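Long-range contacts in D-threo-3-hydroxyaspartate dehydratase (Delftia, PDB 3WQC), which uses pyridoxal 5'-phosphate and a divalent metal ion to convert D-threo-3-hydroxyaspartate into oxaloacetate and ammonia: residues V318-F322 with I345-F349; Q12-L18 with D378-Q382; A80-F84 with L108-C113. All coordinates share one frame; numbering follows the deposited sequence.

Contact 1: residues V318-F322 with I345-F349; sequences VMPGF and IATRF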
ATOM      1  N   VAL B 318     -22.482   3.872  -9.291  1.00 25.24           N
ATOM      2  CA  VAL B 318     -22.512   2.901  -8.211  1.00 23.04           C
ATOM      3  C   VAL B 318     -23.493   1.762  -8.477  1.00 23.92           C
ATOM      4  O   VAL B 318     -24.634   1.984  -8.927  1.00 28.67           O
ATOM      5  CB  VAL B 318     -22.903   3.654  -6.928  1.00 24.89           C
ATOM      6  CG1 VAL B 318     -23.339   2.677  -5.829  1.00 29.06           C
ATOM      7  CG2 VAL B 318     -21.684   4.545  -6.536  1.00 29.54           C
ATOM      8  N   MET B 319     -23.075   0.545  -8.117  1.00 26.23           N
ATOM      9  CA  MET B 319     -23.929  -0.635  -8.175  1.00 26.77           C
ATOM     10  C   MET B 319     -24.300  -1.021  -6.745  1.00 26.55           C
ATOM     11  O   MET B 319     -23.554  -1.744  -6.043  1.00 23.54           O
ATOM     12  CB  MET B 319     -23.245  -1.811  -8.926  1.00 28.20           C
ATOM     13  CG  MET B 319     -23.056  -1.502 -10.379  1.00 28.42           C
ATOM     14  SD  MET B 319     -22.220  -2.884 -11.239  1.00 32.24           S
ATOM     15  CE  MET B 319     -23.643  -3.964 -11.491  1.00 32.92           C
ATOM     16  N   PRO B 320     -25.467  -0.503  -6.288  1.00 29.84           N
ATOM     17  CA  PRO B 320     -25.693  -0.617  -4.836  1.00 27.19           C
ATOM     18  C   PRO B 320     -25.730  -2.055  -4.299  1.00 25.30           C
ATOM     19  O   PRO B 320     -26.240  -2.993  -4.977  1.00 34.55           O
ATOM     20  CB  PRO B 320     -27.078   0.025  -4.628  1.00 33.60           C
ATOM     21  CG  PRO B 320     -27.537   0.427  -5.980  1.00 37.81           C
ATOM     22  CD  PRO B 320     -26.465   0.356  -6.970  1.00 32.50           C
ATOM     23  N   GLY B 321     -25.180  -2.241  -3.105  1.00 27.81           N
ATOM     24  CA  GLY B 321     -25.133  -3.581  -2.515  1.00 26.81           C
ATOM     25  C   GLY B 321     -24.030  -4.524  -2.924  1.00 27.86           C
ATOM     26  O   GLY B 321     -23.903  -5.579  -2.285  1.00 30.07           O
ATOM     27  N   PHE B 322     -23.206  -4.153  -3.938  1.00 22.99           N
ATOM     28  CA  PHE B 322     -22.000  -4.956  -4.256  1.00 22.47           C
ATOM     29  C   PHE B 322     -20.764  -4.235  -3.824  1.00 18.73           C
ATOM     30  O   PHE B 322     -20.600  -3.032  -4.157  1.00 20.75           O
ATOM     31  CB  PHE B 322     -21.941  -5.235  -5.760  1.00 24.58           C
ATOM     32  CG  PHE B 322     -23.063  -6.188  -6.221  1.00 22.93           C
ATOM     33  CD1 PHE B 322     -23.044  -7.549  -5.879  1.00 23.95           C
ATOM     34  CD2 PHE B 322     -24.151  -5.670  -6.855  1.00 30.83           C
ATOM     35  CE1 PHE B 322     -24.053  -8.421  -6.308  1.00 27.76           C
ATOM     36  CE2 PHE B 322     -25.197  -6.494  -7.289  1.00 32.12           C
ATOM     37  CZ  PHE B 322     -25.161  -7.864  -6.985  1.00 37.55           C
ATOM     38  N   ILE B 345     -24.418 -15.050 -10.214  1.00 35.13           N
ATOM     39  CA  ILE B 345     -23.329 -14.033 -10.147  1.00 31.06           C
ATOM     40  C   ILE B 345     -22.573 -13.953 -11.486  1.00 30.29           C
ATOM     41  O   ILE B 345     -22.187 -12.850 -11.908  1.00 29.43           O
ATOM     42  CB  ILE B 345     -22.336 -14.233  -8.955  1.00 27.48           C
ATOM     43  CG1 ILE B 345     -21.433 -12.984  -8.787  1.00 33.30           C
ATOM     44  CG2 ILE B 345     -21.517 -15.504  -9.101  1.00 29.82           C
ATOM     45  CD1 ILE B 345     -22.140 -11.788  -8.154  1.00 32.36           C
ATOM     46  N   ALA B 346     -22.410 -15.108 -12.177  1.00 34.07           N
ATOM     47  CA  ALA B 346     -21.722 -15.110 -13.493  1.00 33.34           C
ATOM     48  C   ALA B 346     -22.496 -14.322 -14.594  1.00 32.97           C
ATOM     49  O   ALA B 346     -21.885 -13.779 -15.524  1.00 38.88           O
ATOM     50  CB  ALA B 346     -21.394 -16.548 -13.949  1.00 36.99           C
ATOM     51  N   THR B 347     -23.840 -14.303 -14.520  1.00 39.04           N
ATOM     52  CA  THR B 347     -24.664 -13.523 -15.488  1.00 35.98           C
ATOM     53  C   THR B 347     -24.606 -12.043 -15.070  1.00 36.58           C
ATOM     54  O   THR B 347     -24.526 -11.142 -15.914  1.00 38.31           O
ATOM     55  CB  THR B 347     -26.140 -14.172 -15.788  1.00 57.97           C
ATOM     56  OG1 THR B 347     -27.016 -13.822 -14.735  1.00 97.29           O
ATOM     57  CG2 THR B 347     -26.049 -15.674 -15.895  1.00 50.12           C
ATOM     58  N   ARG B 348     -24.597 -11.772 -13.762  1.00 33.74           N
ATOM     59  CA  ARG B 348     -24.510 -10.377 -13.349  1.00 34.56           C
ATOM     60  C   ARG B 348     -23.146  -9.724 -13.696  1.00 29.69           C
ATOM     61  O   ARG B 348     -23.054  -8.541 -14.046  1.00 31.49           O
ATOM     62  CB  ARG B 348     -24.771 -10.237 -11.870  1.00 40.91           C
ATOM     63  CG  ARG B 348     -24.882  -8.777 -11.528  1.00 55.07           C
ATOM     64  CD  ARG B 348     -26.061  -8.162 -12.229  1.00 75.33           C
ATOM     65  NE  ARG B 348     -27.043  -8.191 -11.173  1.00 76.84           N
ATOM     66  CZ  ARG B 348     -27.289  -7.178 -10.360  1.00 63.74           C
ATOM     67  NH1 ARG B 348     -26.702  -6.001 -10.562  1.00 71.02           N
ATOM     68  NH2 ARG B 348     -28.201  -7.340  -9.412  1.00 66.19           N
ATOM     69  N   PHE B 349     -22.107 -10.502 -13.517  1.00 28.95           N
ATOM     70  CA  PHE B 349     -20.720 -10.070 -13.722  1.00 25.73           C
ATOM     71  C   PHE B 349     -19.959 -11.053 -14.630  1.00 26.71           C
ATOM     72  O   PHE B 349     -19.117 -11.807 -14.149  1.00 26.94           O
ATOM     73  CB  PHE B 349     -20.009  -9.879 -12.364  1.00 22.22           C
ATOM     74  CG  PHE B 349     -20.616  -8.809 -11.521  1.00 25.47           C
ATOM     75  CD1 PHE B 349     -20.341  -7.424 -11.793  1.00 27.04           C
ATOM     76  CD2 PHE B 349     -21.460  -9.123 -10.436  1.00 29.27           C
ATOM     77  CE1 PHE B 349     -20.932  -6.418 -10.961  1.00 26.67           C
ATOM     78  CE2 PHE B 349     -22.046  -8.122  -9.661  1.00 30.96           C
ATOM     79  CZ  PHE B 349     -21.797  -6.782  -9.917  1.00 26.70           C
TER

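Contact 2: residues Q12-L18 with D378-Q382; sequences QDTLLTL and DGSVQ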
ATOM      1  N   GLN B  12      -3.901   6.241 -28.616  1.00 39.28           N
ATOM      2  CA  GLN B  12      -4.712   6.749 -27.499  1.00 43.32           C
ATOM      3  C   GLN B  12      -5.540   5.704 -26.718  1.00 43.95           C
ATOM      4  O   GLN B  12      -6.320   4.944 -27.300  1.00 48.89           O
ATOM      5  CB  GLN B  12      -5.649   7.772 -28.031  1.00 48.41           C
ATOM      6  CG  GLN B  12      -6.231   8.627 -26.940  1.00 58.42           C
ATOM      7  CD  GLN B  12      -7.050   9.730 -27.548  1.00 66.00           C
ATOM      8  OE1 GLN B  12      -8.202   9.523 -27.959  1.00 70.13           O
ATOM      9  NE2 GLN B  12      -6.463  10.902 -27.627  1.00 83.48           N
ATOM     10  N   ASP B  13      -5.390   5.656 -25.402  1.00 31.35           N
ATOM     11  CA  ASP B  13      -6.145   4.662 -24.602  1.00 26.95           C
ATOM     12  C   ASP B  13      -7.476   5.162 -24.108  1.00 25.46           C
ATOM     13  O   ASP B  13      -7.710   6.367 -24.005  1.00 25.57           O
ATOM     14  CB  ASP B  13      -5.324   4.138 -23.428  1.00 32.24           C
ATOM     15  CG  ASP B  13      -4.319   3.046 -23.875  1.00 34.27           C
ATOM     16  OD1 ASP B  13      -4.706   1.964 -24.330  1.00 40.65           O
ATOM     17  OD2 ASP B  13      -3.134   3.243 -23.779  1.00 40.49           O
ATOM     18  N   THR B  14      -8.364   4.234 -23.781  1.00 24.79           N
ATOM     19  CA  THR B  14      -9.665   4.514 -23.140  1.00 25.22           C
ATOM     20  C   THR B  14      -9.832   3.505 -22.041  1.00 23.52           C
ATOM     21  O   THR B  14      -8.928   2.680 -21.800  1.00 23.07           O
ATOM     22  CB  THR B  14     -10.826   4.260 -24.128  1.00 26.36           C
ATOM     23  OG1 THR B  14     -10.806   2.869 -24.423  1.00 29.83           O
ATOM     24  CG2 THR B  14     -10.647   5.060 -25.455  1.00 25.04           C
ATOM     25  N   LEU B  15     -10.955   3.538 -21.332  1.00 23.67           N
ATOM     26  CA  LEU B  15     -11.177   2.567 -20.258  1.00 21.10           C
ATOM     27  C   LEU B  15     -11.344   1.164 -20.766  1.00 23.20           C
ATOM     28  O   LEU B  15     -11.245   0.204 -20.000  1.00 24.19           O
ATOM     29  CB  LEU B  15     -12.351   2.930 -19.359  1.00 20.39           C
ATOM     30  CG  LEU B  15     -12.238   4.256 -18.659  1.00 20.18           C
ATOM     31  CD1 LEU B  15     -13.392   4.269 -17.690  1.00 29.13           C
ATOM     32  CD2 LEU B  15     -10.955   4.364 -17.834  1.00 25.14           C
ATOM     33  N   LEU B  16     -11.581   1.023 -22.075  1.00 25.00           N
ATOM     34  CA  LEU B  16     -11.706  -0.310 -22.645  1.00 24.08           C
ATOM     35  C   LEU B  16     -10.381  -0.907 -23.018  1.00 23.57           C
ATOM     36  O   LEU B  16     -10.288  -2.168 -23.226  1.00 30.34           O
ATOM     37  CB  LEU B  16     -12.575  -0.228 -23.927  1.00 26.77           C
ATOM     38  CG  LEU B  16     -14.047   0.041 -23.655  1.00 32.44           C
ATOM     39  CD1 LEU B  16     -14.748   0.106 -24.993  1.00 38.94           C
ATOM     40  CD2 LEU B  16     -14.626  -1.086 -22.812  1.00 32.67           C
ATOM     41  N   THR B  17      -9.355  -0.062 -23.248  1.00 24.02           N
ATOM     42  CA  THR B  17      -8.081  -0.556 -23.791  1.00 24.05           C
ATOM     43  C   THR B  17      -6.977  -0.611 -22.725  1.00 21.20           C
ATOM     44  O   THR B  17      -5.997  -1.297 -22.900  1.00 23.78           O
ATOM     45  CB  THR B  17      -7.546   0.284 -24.983  1.00 27.35           C
ATOM     46  OG1 THR B  17      -7.222   1.611 -24.520  1.00 29.38           O
ATOM     47  CG2 THR B  17      -8.595   0.311 -26.120  1.00 33.15           C
ATOM     48  N   LEU B  18      -7.148   0.105 -21.600  1.00 19.62           N
ATOM     49  CA  LEU B  18      -6.170   0.011 -20.501  1.00 18.35           C
ATOM     50  C   LEU B  18      -6.028  -1.417 -19.962  1.00 16.73           C
ATOM     51  O   LEU B  18      -7.040  -2.182 -19.913  1.00 21.94           O
ATOM     52  CB  LEU B  18      -6.659   0.873 -19.324  1.00 20.33           C
ATOM     53  CG  LEU B  18      -6.424   2.396 -19.497  1.00 20.11           C
ATOM     54  CD1 LEU B  18      -7.088   3.134 -18.363  1.00 20.90           C
ATOM     55  CD2 LEU B  18      -4.937   2.798 -19.680  1.00 22.20           C
ATOM     56  N   ASP B 378     -14.190  13.166 -23.128  1.00 35.25           N
ATOM     57  CA  ASP B 378     -14.296  12.422 -24.422  1.00 30.58           C
ATOM     58  C   ASP B 378     -14.018  10.879 -24.293  1.00 26.96           C
ATOM     59  O   ASP B 378     -14.069  10.139 -25.299  1.00 35.12           O
ATOM     60  CB  ASP B 378     -13.464  13.086 -25.509  1.00 38.66           C
ATOM     61  CG  ASP B 378     -11.977  12.968 -25.313  1.00 45.25           C
ATOM     62  OD1 ASP B 378     -11.474  12.433 -24.269  1.00 40.00           O
ATOM     63  OD2 ASP B 378     -11.305  13.430 -26.248  1.00 62.84           O
ATOM     64  N   GLY B 379     -13.683  10.416 -23.084  1.00 25.79           N
ATOM     65  CA  GLY B 379     -13.356   9.024 -22.833  1.00 25.95           C
ATOM     66  C   GLY B 379     -11.887   8.635 -22.958  1.00 23.49           C
ATOM     67  O   GLY B 379     -11.548   7.474 -22.644  1.00 28.32           O
ATOM     68  N   SER B 380     -11.043   9.572 -23.462  1.00 26.00           N
ATOM     69  CA  SER B 380      -9.599   9.496 -23.619  1.00 24.72           C
ATOM     70  C   SER B 380      -8.957   9.501 -22.226  1.00 27.91           C
ATOM     71  O   SER B 380      -9.460  10.240 -21.332  1.00 23.35           O
ATOM     72  CB  SER B 380      -9.382  10.923 -24.222  1.00 37.59           C
ATOM     73  OG  SER B 380      -8.132  11.120 -24.639  1.00 63.60           O
ATOM     74  N   VAL B 381      -7.881   8.708 -22.009  1.00 24.90           N
ATOM     75  CA  VAL B 381      -7.091   8.855 -20.819  1.00 20.34           C
ATOM     76  C   VAL B 381      -5.660   9.329 -21.123  1.00 20.93           C
ATOM     77  O   VAL B 381      -5.138   9.142 -22.261  1.00 24.03           O
ATOM     78  CB  VAL B 381      -7.042   7.535 -19.949  1.00 22.88           C
ATOM     79  CG1 VAL B 381      -8.411   7.228 -19.328  1.00 25.95           C
ATOM     80  CG2 VAL B 381      -6.450   6.322 -20.730  1.00 26.38           C
ATOM     81  N   GLN B 382      -5.015   9.916 -20.107  1.00 22.20           N
ATOM     82  CA  GLN B 382      -3.611  10.296 -20.223  1.00 21.93           C
ATOM     83  C   GLN B 382      -2.904   9.812 -19.003  1.00 17.61           C
ATOM     84  O   GLN B 382      -3.499   9.865 -17.919  1.00 19.74           O
ATOM     85  CB  GLN B 382      -3.524  11.814 -20.260  1.00 27.67           C
ATOM     86  CG  GLN B 382      -2.199  12.364 -20.655  1.00 28.09           C
ATOM     87  CD  GLN B 382      -2.309  13.892 -20.838  1.00 31.35           C
ATOM     88  OE1 GLN B 382      -2.642  14.588 -19.870  1.00 33.75           O
ATOM     89  NE2 GLN B 382      -2.128  14.400 -22.069  1.00 32.93           N
TER
HETATM   90  O   HOH W   1     -13.030   5.554 -21.803  1.00 27.22           O

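Contact 3: residues A80-F84 with L108-C113; sequences AEQFF and LRRRGC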
ATOM      1  N   ALA B  80       8.972  17.409  -1.687  1.00 11.15           N
ATOM      2  CA  ALA B  80       9.493  18.797  -1.887  1.00 12.02           C
ATOM      3  C   ALA B  80      10.465  18.842  -3.105  1.00 12.16           C
ATOM      4  O   ALA B  80      10.361  19.779  -3.919  1.00 13.61           O
ATOM      5  CB  ALA B  80      10.224  19.231  -0.613  1.00 14.71           C
ATOM      6  N   GLU B  81      11.363  17.802  -3.234  1.00 11.82           N
ATOM      7  CA  GLU B  81      12.311  17.822  -4.333  1.00 15.16           C
ATOM      8  C   GLU B  81      11.545  17.791  -5.672  1.00 14.74           C
ATOM      9  O   GLU B  81      11.867  18.549  -6.633  1.00 17.05           O
ATOM     10  CB  GLU B  81      13.300  16.628  -4.044  1.00 19.25           C
ATOM     11  CG  GLU B  81      14.239  16.240  -5.129  1.00 23.71           C
ATOM     12  CD  GLU B  81      14.970  14.923  -4.756  1.00 23.71           C
ATOM     13  OE1 GLU B  81      14.606  13.787  -5.317  1.00 34.96           O
ATOM     14  OE2 GLU B  81      15.901  15.006  -3.907  1.00 28.51           O
ATOM     15  N   GLN B  82      10.521  16.904  -5.782  1.00 14.72           N
ATOM     16  CA  GLN B  82       9.776  16.698  -7.061  1.00 16.94           C
ATOM     17  C   GLN B  82       9.045  17.977  -7.411  1.00 14.10           C
ATOM     18  O   GLN B  82       9.065  18.439  -8.564  1.00 16.99           O
ATOM     19  CB  GLN B  82       8.756  15.534  -6.894  1.00 19.89           C
ATOM     20  CG  GLN B  82       7.701  15.440  -8.049  1.00 21.53           C
ATOM     21  CD  GLN B  82       6.782  14.191  -7.986  1.00 41.56           C
ATOM     22  OE1 GLN B  82       7.202  13.024  -8.120  1.00 54.52           O
ATOM     23  NE2 GLN B  82       5.511  14.454  -7.913  1.00 27.79           N
ATOM     24  N   PHE B  83       8.283  18.520  -6.474  1.00 14.30           N
ATOM     25  CA  PHE B  83       7.444  19.673  -6.786  1.00 14.13           C
ATOM     26  C   PHE B  83       8.300  20.939  -6.988  1.00 13.48           C
ATOM     27  O   PHE B  83       7.965  21.753  -7.871  1.00 16.47           O
ATOM     28  CB  PHE B  83       6.306  19.892  -5.733  1.00 14.55           C
ATOM     29  CG  PHE B  83       5.245  18.885  -5.917  1.00 12.57           C
ATOM     30  CD1 PHE B  83       4.224  19.104  -6.838  1.00 16.68           C
ATOM     31  CD2 PHE B  83       5.242  17.694  -5.175  1.00 14.97           C
ATOM     32  CE1 PHE B  83       3.205  18.122  -7.036  1.00 16.25           C
ATOM     33  CE2 PHE B  83       4.235  16.698  -5.374  1.00 15.18           C
ATOM     34  CZ  PHE B  83       3.219  16.909  -6.328  1.00 14.91           C
ATOM     35  N   PHE B  84       9.429  21.052  -6.252  1.00 14.26           N
ATOM     36  CA  PHE B  84      10.314  22.218  -6.542  1.00 13.79           C
ATOM     37  C   PHE B  84      10.949  22.107  -7.950  1.00 14.51           C
ATOM     38  O   PHE B  84      11.001  23.139  -8.666  1.00 17.41           O
ATOM     39  CB  PHE B  84      11.432  22.302  -5.504  1.00 14.90           C
ATOM     40  CG  PHE B  84      12.409  23.431  -5.801  1.00 13.39           C
ATOM     41  CD1 PHE B  84      11.967  24.772  -5.736  1.00 16.51           C
ATOM     42  CD2 PHE B  84      13.738  23.133  -6.148  1.00 15.66           C
ATOM     43  CE1 PHE B  84      12.874  25.811  -6.098  1.00 16.77           C
ATOM     44  CE2 PHE B  84      14.643  24.166  -6.470  1.00 17.53           C
ATOM     45  CZ  PHE B  84      14.189  25.475  -6.431  1.00 18.24           C
ATOM     46  N   LEU B 108      17.821  22.126  -0.596  1.00 11.75           N
ATOM     47  CA  LEU B 108      16.615  22.599  -1.286  1.00 12.34           C
ATOM     48  C   LEU B 108      16.546  24.148  -1.159  1.00 12.73           C
ATOM     49  O   LEU B 108      16.245  24.841  -2.134  1.00 14.05           O
ATOM     50  CB  LEU B 108      15.376  21.949  -0.707  1.00 13.53           C
ATOM     51  CG  LEU B 108      15.091  20.610  -1.363  1.00 14.25           C
ATOM     52  CD1 LEU B 108      14.171  19.842  -0.419  1.00 17.55           C
ATOM     53  CD2 LEU B 108      14.372  20.783  -2.732  1.00 18.39           C
ATOM     54  N   ARG B 109      16.729  24.657   0.095  1.00 12.52           N
ATOM     55  CA  ARG B 109      16.643  26.136   0.233  1.00 13.47           C
ATOM     56  C   ARG B 109      17.746  26.879  -0.603  1.00 12.64           C
ATOM     57  O   ARG B 109      17.442  27.932  -1.204  1.00 16.81           O
ATOM     58  CB  ARG B 109      16.749  26.523   1.741  1.00 12.88           C
ATOM     59  CG  ARG B 109      15.438  26.176   2.457  1.00 13.60           C
ATOM     60  CD  ARG B 109      15.501  26.460   3.964  1.00 16.35           C
ATOM     61  NE  ARG B 109      15.707  27.907   4.181  1.00 15.22           N
ATOM     62  CZ  ARG B 109      14.739  28.841   4.116  1.00 17.45           C
ATOM     63  NH1 ARG B 109      13.418  28.498   3.944  1.00 16.23           N
ATOM     64  NH2 ARG B 109      15.061  30.153   4.243  1.00 20.42           N
ATOM     65  N   ARG B 110      18.962  26.313  -0.615  1.00 12.78           N
ATOM     66  CA  ARG B 110      20.061  26.921  -1.327  0.50 13.43           C
ATOM     67  C   ARG B 110      19.808  26.915  -2.816  1.00 13.89           C
ATOM     68  O   ARG B 110      20.278  27.851  -3.482  1.00 19.32           O
ATOM     69  CB  ARG B 110      21.384  26.255  -1.005  0.50 15.36           C
ATOM     70  CG  ARG B 110      21.871  26.507   0.414  0.50 17.41           C
ATOM     71  CD  ARG B 110      23.205  25.730   0.693  0.50 24.03           C
ATOM     72  NE  ARG B 110      23.933  26.167   1.910  0.50 24.07           N
ATOM     73  CZ  ARG B 110      25.005  25.584   2.446  0.50 14.89           C
ATOM     74  NH1 ARG B 110      25.552  24.536   1.856  0.50 21.06           N
ATOM     75  NH2 ARG B 110      25.509  26.080   3.647  0.50 23.87           N
ATOM     76  N   ARG B 111      19.037  25.958  -3.337  1.00 15.11           N
ATOM     77  CA  ARG B 111      18.624  25.955  -4.779  1.00 17.32           C
ATOM     78  C   ARG B 111      17.454  26.845  -5.108  1.00 14.71           C
ATOM     79  O   ARG B 111      17.091  26.990  -6.271  1.00 19.69           O
ATOM     80  CB  ARG B 111      18.115  24.494  -5.226  1.00 23.36           C
ATOM     81  CG  ARG B 111      19.098  23.477  -5.222  1.00 27.13           C
ATOM     82  CD  ARG B 111      18.608  22.381  -6.205  1.00 27.57           C
ATOM     83  NE  ARG B 111      17.576  21.445  -5.884  1.00 25.16           N
ATOM     84  CZ  ARG B 111      17.716  20.466  -4.937  1.00 21.31           C
ATOM     85  NH1 ARG B 111      18.795  20.404  -4.081  1.00 24.65           N
ATOM     86  NH2 ARG B 111      16.772  19.607  -4.789  1.00 24.11           N
ATOM     87  N   GLY B 112      16.840  27.491  -4.086  1.00 14.95           N
ATOM     88  CA  GLY B 112      15.798  28.419  -4.293  1.00 15.35           C
ATOM     89  C   GLY B 112      14.429  27.987  -3.856  1.00 14.84           C
ATOM     90  O   GLY B 112      13.440  28.711  -4.098  1.00 19.69           O
ATOM     91  N   CYS B 113      14.340  26.881  -3.121  1.00 14.99           N
ATOM     92  CA  CYS B 113      13.031  26.474  -2.623  1.00 14.63           C
ATOM     93  C   CYS B 113      12.734  27.184  -1.274  1.00 13.65           C
ATOM     94  O   CYS B 113      13.564  27.150  -0.366  1.00 15.93           O
ATOM     95  CB  CYS B 113      13.033  24.958  -2.419  1.00 15.68           C
ATOM     96  SG  CYS B 113      11.400  24.310  -1.863  1.00 16.78           S
TER
HETATM   97  O   HOH W   2      14.519  19.342  -6.703  1.00 22.72           O
HETATM   98  O   HOH W   3      16.757  17.242  -2.744  1.00 24.35           O

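Contact 1: residues V318-F322 with I345-F349
Phe322 and Phe349 form a T-shaped aromatic pair. The edge of Phe349 points into the face of Phe322, with CE2 of Phe349 above the ring centre. The ring centroids lie 5.1 Å apart and the planes stand at 81°.

Apolar contacts extend this pair. CD1 of Ile345 reaches CE1 of Phe322 at 4.3 Å. Met319 makes a Met-aromatic contact with Phe349. SD of Met319 lies at the edge of the Phe349 ring, 5.0 Å from its centroid. The terminal methyl does the closest touching, with CE of Met319 3.7 Å from Phe349 CE1. CG of Met319 lies anti to the carbonyl carbon (chi1 -67°), and the bend at chi3 turns CE onto the rim of the Phe349 ring.

The polar group here is the guanidinium of Arg348. One of its faces lies against the rim of Phe322, at 3.6 Å from NH1 of Arg348 to CE2 of Phe322. The two planes are 82° apart, so this is not a flat stack. Bends at chi2 and chi3 fold the arginine chain back to the ring. CE of Met319 meets the guanidinium edge. The NH2 group also has a long, weak ion pair with Glu342.

Met319 and Phe322 bracket a type II turn, and Phe349 follows the short helix 345-348. Val311 and Leu334 of neighbouring strands also pack on Phe322. The chemistry implies a hydrophobic join between turn and helix, with the arginine charge kept at its exposed margin.

Contact 2: residues Q12-L18 with D378-Q382
Val381 overlaps the loop 12-18 with both of its methyls. CG2 of Val381 lies 3.6 Å from CB of Asp13. The Val381 and Leu18 side chains meet tip to tip, with Val381 CG2 4.0 Å from Leu18 CD2. The Leu15 side chain crosses that of Val381 at about a right angle, with Leu15 CD2 4.1 Å from Val381 CG1. The chi1 of -68° sets CG1 anti to the carbonyl carbon, and the two methyls thus serve different leucines.

The backbones are joined by one direct hydrogen bond. Val381 N donates to Asp13 O at 3.1 Å, with an angle of 163° at the hydrogen. The donor lies above the carbonyl plane. A water adds a second link, accepting from Leu15 N and donating to Gly379 O. The CA of Thr14 also makes a CH...O contact with Gly379 O, at 3.5 Å.

The loop braces itself. Thr17 OG1 donates to Asp13 OD1 on its anti lone pair and accepts from Thr14 N. Thr14 OG1 accepts from Leu16 N in an ST turn. NH1 of Arg354 donates to the carbonyl oxygens of Leu15 and Leu18. At the outer margin, Gln12 CD lies 3.4 Å from Ser380 OG. This is van der Waals contact, as the angle at Gln12 NE2 is too poor for a hydrogen bond.

The N-terminal loop is thus attached to strand 381-385 at the surface by one backbone bond, one water bridge and a valine packed on two leucines.

Contact 3: residues A80-F84 with L108-C113
Two neighbouring helices of the alanine racemase-like barrel domain, 77-85 and 102-110, meet here near their C-terminal ends. Phe84 is the main side chain. Its CG is anti to the backbone N (chi1 177°), which sends the ring across to the end of the other helix. Cys113 lies over one face in a CH-pi contact, with CB of Cys113 3.7 Å from the centroid of the Phe84 ring. Its SG sits obliquely to the ring. At the ring edge, CZ of Phe84 comes 3.3 Å from the carbonyl O of Arg111. CB of Arg111 touches Phe84 CE2.

Leu108 slides past Phe84 in the opposite direction. CD2 of Leu108 reaches CA of Glu81 at 3.9 Å, and CD1 of Leu108 meets CB of Ala80 at 4.0 Å.

On the outer side, two waters bridge NH2 of Arg111, one to Glu81 O and the other to Glu81 OE2. The charged atoms themselves stay apart, with Glu81 OE2 4.8 Å from Arg111 NH2.

Gly112 has positive phi and ends the helix in a Schellman motif, from which Cys113 leads into strand 114-119. Ile91 of strand 90-93 touches Ala80, Phe84 and Cys113. Such packing of adjacent outer helices over a parallel strand is typical of a TIM barrel.

How the contacts relate
After helix 3-11, the chain enters the loop 12-18, which pairs with 378-382. Contact 2 therefore closes a loop of 359 residues that encloses both other contacts. It joins the loop ahead of strand 22-26 to strand 381-385. Contact 3 comes next, in the barrel domain, where it ties helix 77-85 to the end of helix 102-110 around strand 90-93. Contact 1 follows much later, in the serine dehydratase-like domain. It joins the turn between strands 318-319 and 322-327 to helix 345-348. Contacts 3 and 1 are in series and do not cross. Their centres are about 48 Å apart. Contact 2 brings segments near the two ends of the chain together.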